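Local coordinates for response regulator (Vibrio cholerae O1 biovar El Tor, PDB 7KPO), which is the DNA-binding domain of the sensor histidine kinase ChiS, which probably regulates transcription by binding DNA, at residues R69-L81 and I94-T106. Sequence-based numbering, arbitrary orientation.
With SO4 (sulfate ion), chain B; SO4 (sulfate ion), chain E; SO4 (sulfate ion), chain D.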
# COMPACT_ATOMS: atom_id res chain seq x y z
N ARG A 69 14.42 -10.93 14.05
CA ARG A 69 14.58 -9.47 13.89
C ARG A 69 13.25 -8.92 13.36
O ARG A 69 13.11 -8.69 12.16
CB ARG A 69 15.77 -9.16 12.98
CG ARG A 69 17.12 -9.58 13.54
CD ARG A 69 18.24 -9.08 12.64
NE ARG A 69 19.58 -9.40 13.11
CZ ARG A 69 20.34 -8.60 13.86
NH1 ARG A 69 19.90 -7.42 14.25
NH2 ARG A 69 21.55 -9.00 14.22
N TRP A 70 12.28 -8.73 14.27
CA TRP A 70 10.91 -8.28 13.92
C TRP A 70 10.94 -7.01 13.07
O TRP A 70 10.17 -6.94 12.10
CB TRP A 70 10.10 -8.05 15.20
CG TRP A 70 10.05 -9.27 16.07
CD1 TRP A 70 10.85 -9.52 17.14
CD2 TRP A 70 9.20 -10.42 15.93
NE1 TRP A 70 10.54 -10.74 17.69
CE2 TRP A 70 9.53 -11.31 16.97
CE3 TRP A 70 8.18 -10.77 15.04
CZ2 TRP A 70 8.90 -12.54 17.13
CZ3 TRP A 70 7.54 -11.99 15.21
CH2 TRP A 70 7.90 -12.85 16.24
N ARG A 71 11.75 -6.03 13.44
CA ARG A 71 11.77 -4.75 12.68
C ARG A 71 12.31 -4.99 11.27
O ARG A 71 11.80 -4.36 10.33
CB ARG A 71 12.63 -3.69 13.38
CG ARG A 71 12.12 -3.30 14.76
CD ARG A 71 12.83 -2.06 15.27
NE ARG A 71 14.28 -2.22 15.23
CZ ARG A 71 15.16 -1.24 15.40
NH1 ARG A 71 16.45 -1.50 15.32
NH2 ARG A 71 14.75 0.00 15.62
N THR A 72 13.29 -5.86 11.13
CA THR A 72 13.85 -6.14 9.78
C THR A 72 12.78 -6.83 8.93
O THR A 72 12.69 -6.55 7.73
CB THR A 72 15.14 -6.95 9.88
OG1 THR A 72 16.10 -6.17 10.60
CG2 THR A 72 15.68 -7.28 8.52
N VAL A 73 11.98 -7.71 9.54
CA VAL A 73 10.87 -8.36 8.79
C VAL A 73 9.84 -7.28 8.41
O VAL A 73 9.43 -7.25 7.25
CB VAL A 73 10.23 -9.50 9.60
CG1 VAL A 73 8.94 -9.97 8.94
CG2 VAL A 73 11.21 -10.64 9.78
N LEU A 74 9.45 -6.42 9.35
CA LEU A 74 8.45 -5.37 8.99
C LEU A 74 9.02 -4.46 7.90
O LEU A 74 8.27 -4.09 6.99
CB LEU A 74 8.04 -4.58 10.24
CG LEU A 74 7.19 -5.35 11.24
CD1 LEU A 74 7.00 -4.55 12.51
CD2 LEU A 74 5.84 -5.72 10.65
N ASN A 75 10.32 -4.14 7.97
CA ASN A 75 10.96 -3.29 6.92
C ASN A 75 10.93 -4.03 5.58
O ASN A 75 10.80 -3.37 4.54
CB ASN A 75 12.39 -2.92 7.28
CG ASN A 75 12.48 -1.95 8.44
OD1 ASN A 75 11.50 -1.27 8.76
ND2 ASN A 75 13.64 -1.87 9.06
N SER A 76 11.06 -5.35 5.61
CA SER A 76 11.01 -6.19 4.39
C SER A 76 9.61 -6.13 3.76
O SER A 76 9.50 -5.93 2.54
CB SER A 76 11.39 -7.61 4.70
OG SER A 76 12.73 -7.68 5.17
N LEU A 77 8.57 -6.32 4.59
CA LEU A 77 7.18 -6.23 4.08
C LEU A 77 6.95 -4.83 3.50
O LEU A 77 6.38 -4.73 2.40
CB LEU A 77 6.19 -6.52 5.22
CG LEU A 77 6.36 -7.84 5.97
CD1 LEU A 77 5.30 -7.98 7.05
CD2 LEU A 77 6.32 -9.03 5.04
N ASP A 78 7.41 -3.79 4.19
CA ASP A 78 7.23 -2.39 3.71
C ASP A 78 7.97 -2.17 2.38
O ASP A 78 7.41 -1.53 1.48
CB ASP A 78 7.69 -1.38 4.76
CG ASP A 78 6.81 -1.31 5.99
OD1 ASP A 78 5.70 -1.86 5.96
OD2 ASP A 78 7.26 -0.72 6.99
N TYR A 79 9.19 -2.69 2.27
CA TYR A 79 10.00 -2.51 1.04
C TYR A 79 9.29 -3.17 -0.15
O TYR A 79 9.16 -2.57 -1.23
CB TYR A 79 11.40 -3.10 1.22
CG TYR A 79 12.29 -2.90 0.03
CD1 TYR A 79 12.27 -3.78 -1.04
CD2 TYR A 79 13.15 -1.82 -0.04
CE1 TYR A 79 13.08 -3.59 -2.14
CE2 TYR A 79 13.97 -1.61 -1.14
CZ TYR A 79 13.94 -2.51 -2.19
OH TYR A 79 14.74 -2.33 -3.28
N ILE A 80 8.85 -4.41 0.06
CA ILE A 80 8.16 -5.16 -1.03
C ILE A 80 6.87 -4.43 -1.42
O ILE A 80 6.62 -4.28 -2.63
CB ILE A 80 7.97 -6.63 -0.59
CG1 ILE A 80 9.34 -7.30 -0.55
CG2 ILE A 80 6.99 -7.34 -1.51
CD1 ILE A 80 9.37 -8.65 0.12
N LEU A 81 6.09 -3.95 -0.45
CA LEU A 81 4.82 -3.24 -0.78
C LEU A 81 5.13 -1.88 -1.43
O LEU A 81 4.34 -1.43 -2.28
CB LEU A 81 3.98 -3.11 0.50
CG LEU A 81 3.39 -4.41 1.04
CD1 LEU A 81 2.77 -4.20 2.41
CD2 LEU A 81 2.36 -4.99 0.07
N ILE A 94 -0.82 -9.85 2.33
CA ILE A 94 0.45 -9.35 2.94
C ILE A 94 0.12 -8.17 3.86
O ILE A 94 0.65 -8.11 4.97
CB ILE A 94 1.46 -8.98 1.84
CG1 ILE A 94 1.87 -10.22 1.05
CG2 ILE A 94 2.66 -8.28 2.45
CD1 ILE A 94 2.45 -9.92 -0.31
N GLU A 95 -0.72 -7.25 3.40
CA GLU A 95 -1.09 -6.08 4.23
C GLU A 95 -1.76 -6.54 5.52
O GLU A 95 -1.50 -5.99 6.59
CB GLU A 95 -2.04 -5.15 3.49
CG GLU A 95 -1.47 -4.56 2.22
CD GLU A 95 -2.45 -3.63 1.54
OE1 GLU A 95 -3.10 -2.83 2.25
OE2 GLU A 95 -2.61 -3.73 0.31
N MSE A 96 -2.64 -7.54 5.42
CA MSE A 96 -3.36 -8.04 6.58
C MSE A 96 -2.39 -8.71 7.55
O MSE A 96 -2.51 -8.53 8.76
CB MSE A 96 -4.48 -8.97 6.12
CG MSE A 96 -5.59 -8.26 5.36
SE MSE A 96 -6.72 -7.16 6.51
CE MSE A 96 -7.72 -8.45 7.58
N GLN A 97 -1.41 -9.47 7.04
CA GLN A 97 -0.46 -10.14 7.91
C GLN A 97 0.45 -9.08 8.57
O GLN A 97 0.80 -9.27 9.75
CB GLN A 97 0.31 -11.21 7.14
CG GLN A 97 -0.56 -12.38 6.67
CD GLN A 97 -0.95 -13.33 7.77
OE1 GLN A 97 -0.11 -13.90 8.45
NE2 GLN A 97 -2.24 -13.57 7.91
N ARG A 98 0.81 -8.03 7.83
CA ARG A 98 1.63 -6.93 8.41
C ARG A 98 0.87 -6.32 9.59
O ARG A 98 1.46 -6.14 10.67
CB ARG A 98 1.93 -5.84 7.37
CG ARG A 98 2.59 -4.59 7.94
CD ARG A 98 2.98 -3.55 6.90
NE ARG A 98 1.89 -3.02 6.09
CZ ARG A 98 2.02 -2.10 5.12
NH1 ARG A 98 3.22 -1.60 4.83
NH2 ARG A 98 0.97 -1.70 4.45
N ASP A 99 -0.41 -6.02 9.40
CA ASP A 99 -1.21 -5.40 10.49
C ASP A 99 -1.33 -6.36 11.67
O ASP A 99 -1.25 -5.91 12.82
CB ASP A 99 -2.60 -5.00 10.00
CG ASP A 99 -2.61 -3.71 9.19
OD1 ASP A 99 -1.51 -3.21 8.88
OD2 ASP A 99 -3.72 -3.21 8.91
N LYS A 100 -1.47 -7.66 11.39
CA LYS A 100 -1.59 -8.67 12.48
C LYS A 100 -0.30 -8.65 13.30
O LYS A 100 -0.38 -8.52 14.54
CB LYS A 100 -1.87 -10.04 11.85
CG LYS A 100 -2.19 -11.16 12.82
CD LYS A 100 -2.44 -12.48 12.10
CE LYS A 100 -2.86 -13.61 13.01
NZ LYS A 100 -4.16 -13.32 13.67
N LEU A 101 0.86 -8.73 12.64
CA LEU A 101 2.16 -8.70 13.36
C LEU A 101 2.26 -7.44 14.21
O LEU A 101 2.60 -7.54 15.39
CB LEU A 101 3.30 -8.72 12.34
CG LEU A 101 3.57 -10.08 11.70
CD1 LEU A 101 4.59 -9.95 10.57
CD2 LEU A 101 4.03 -11.07 12.75
N GLN A 102 1.97 -6.28 13.60
CA GLN A 102 2.10 -5.00 14.34
C GLN A 102 1.24 -5.02 15.60
O GLN A 102 1.72 -4.60 16.67
CB GLN A 102 1.67 -3.83 13.46
CG GLN A 102 2.62 -3.54 12.31
CD GLN A 102 2.06 -2.51 11.37
OE1 GLN A 102 0.87 -2.21 11.36
NE2 GLN A 102 2.93 -1.97 10.53
N LYS A 103 -0.00 -5.49 15.49
CA LYS A 103 -0.92 -5.52 16.66
C LYS A 103 -0.39 -6.50 17.71
O LYS A 103 -0.49 -6.18 18.91
CB LYS A 103 -2.35 -5.87 16.21
CG LYS A 103 -3.03 -4.79 15.37
CD LYS A 103 -4.44 -5.15 14.97
CE LYS A 103 -5.08 -4.13 14.05
NZ LYS A 103 -6.45 -4.54 13.66
N LEU A 104 0.15 -7.64 17.30
CA LEU A 104 0.70 -8.60 18.28
C LEU A 104 1.90 -7.98 19.00
O LEU A 104 2.00 -8.12 20.23
CB LEU A 104 1.10 -9.90 17.58
CG LEU A 104 -0.07 -10.77 17.13
CD1 LEU A 104 0.38 -11.85 16.16
CD2 LEU A 104 -0.79 -11.37 18.32
N LEU A 105 2.77 -7.29 18.26
CA LEU A 105 3.98 -6.68 18.87
C LEU A 105 3.61 -5.54 19.83
O LEU A 105 4.38 -5.31 20.77
CB LEU A 105 4.90 -6.19 17.75
CG LEU A 105 5.67 -7.29 17.03
CD1 LEU A 105 6.21 -6.79 15.70
CD2 LEU A 105 6.79 -7.82 17.90
N THR A 106 2.46 -4.88 19.63
CA THR A 106 2.11 -3.71 20.49
C THR A 106 1.04 -4.05 21.53
O THR A 106 0.68 -3.13 22.30
CB THR A 106 1.67 -2.52 19.63
OG1 THR A 106 0.54 -2.92 18.86
CG2 THR A 106 2.78 -2.04 18.71
S SO4 B . 16.46 -5.07 14.14
O1 SO4 B . 17.07 -3.85 13.69
O2 SO4 B . 15.51 -5.54 13.17
O3 SO4 B . 15.78 -4.81 15.39
O4 SO4 B . 17.46 -6.08 14.35
S SO4 E . 18.05 1.79 16.22
O1 SO4 E . 17.87 2.32 17.55
O2 SO4 E . 16.87 2.05 15.44
O3 SO4 E . 19.18 2.43 15.60
O4 SO4 E . 18.27 0.37 16.29
S SO4 D . 1.53 0.26 1.25
O1 SO4 D . 0.84 1.46 0.85
O2 SO4 D . 0.61 -0.85 1.23
O3 SO4 D . 2.03 0.43 2.59
O4 SO4 D . 2.62 0.02 0.34
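Arg98 sends CG anti to its own backbone N (chi1 171°), runs out straight past Leu77, then bends at chi3 (60°), which brings its guanidinium edge to Asp78 and one face under Leu81 on helix 70-81. Arg98 NH1 donates to Asp78 OD1 at 2.7 Å and 158°; the oxygen lies in the guanidinium plane, whereas the donor meets the carboxylate from above its plane. Leu81 CD1 rests over the centre of that face, 3.5 Å from Arg98 CZ. Salt bridge and methyl set the rotation of the group, and in the crystal a sulfate, probably from the crystallisation liquor, adds to the grip at the edge: its O3 accepts from both terminal nitrogens, with Arg98 NH2 at 3.0 Å. The two segments belong to an antiparallel helical hairpin whose axes approach to 10.8 Å, packed knobs-into-holes: Arg98 fits among Leu74, Leu77, Asp78 and Leu81, while Leu74 fits among Arg98, Leu101, Gln102 and Leu105. Helix 2-27 packs against both arms, touching Val73 and Ile94. Leu77 CD1 lies 4.0 Å from Arg98 CB, the two side chains running past each other in opposite directions. Toward the far end, Leu74 and Leu105 meet tip to tip, CD1 to CD1 at 4.0 Å, and Leu105 CD2 makes a CH-pi contact over one face of Trp70, 4.2 Å from the centroid of the five-membered ring. At the start of helix 70-81 a second sulfate is held by Arg69, Arg71 and Thr72, whose OG1 donates to its O2 at 2.7 Å, and Arg71 reaches a third; these ions, probably also from the liquor, may mark sites for DNA phosphates. About one turn before Arg98, Glu95 in the conformer described pairs with Arg91 of its own chain and Arg91 of the second subunit.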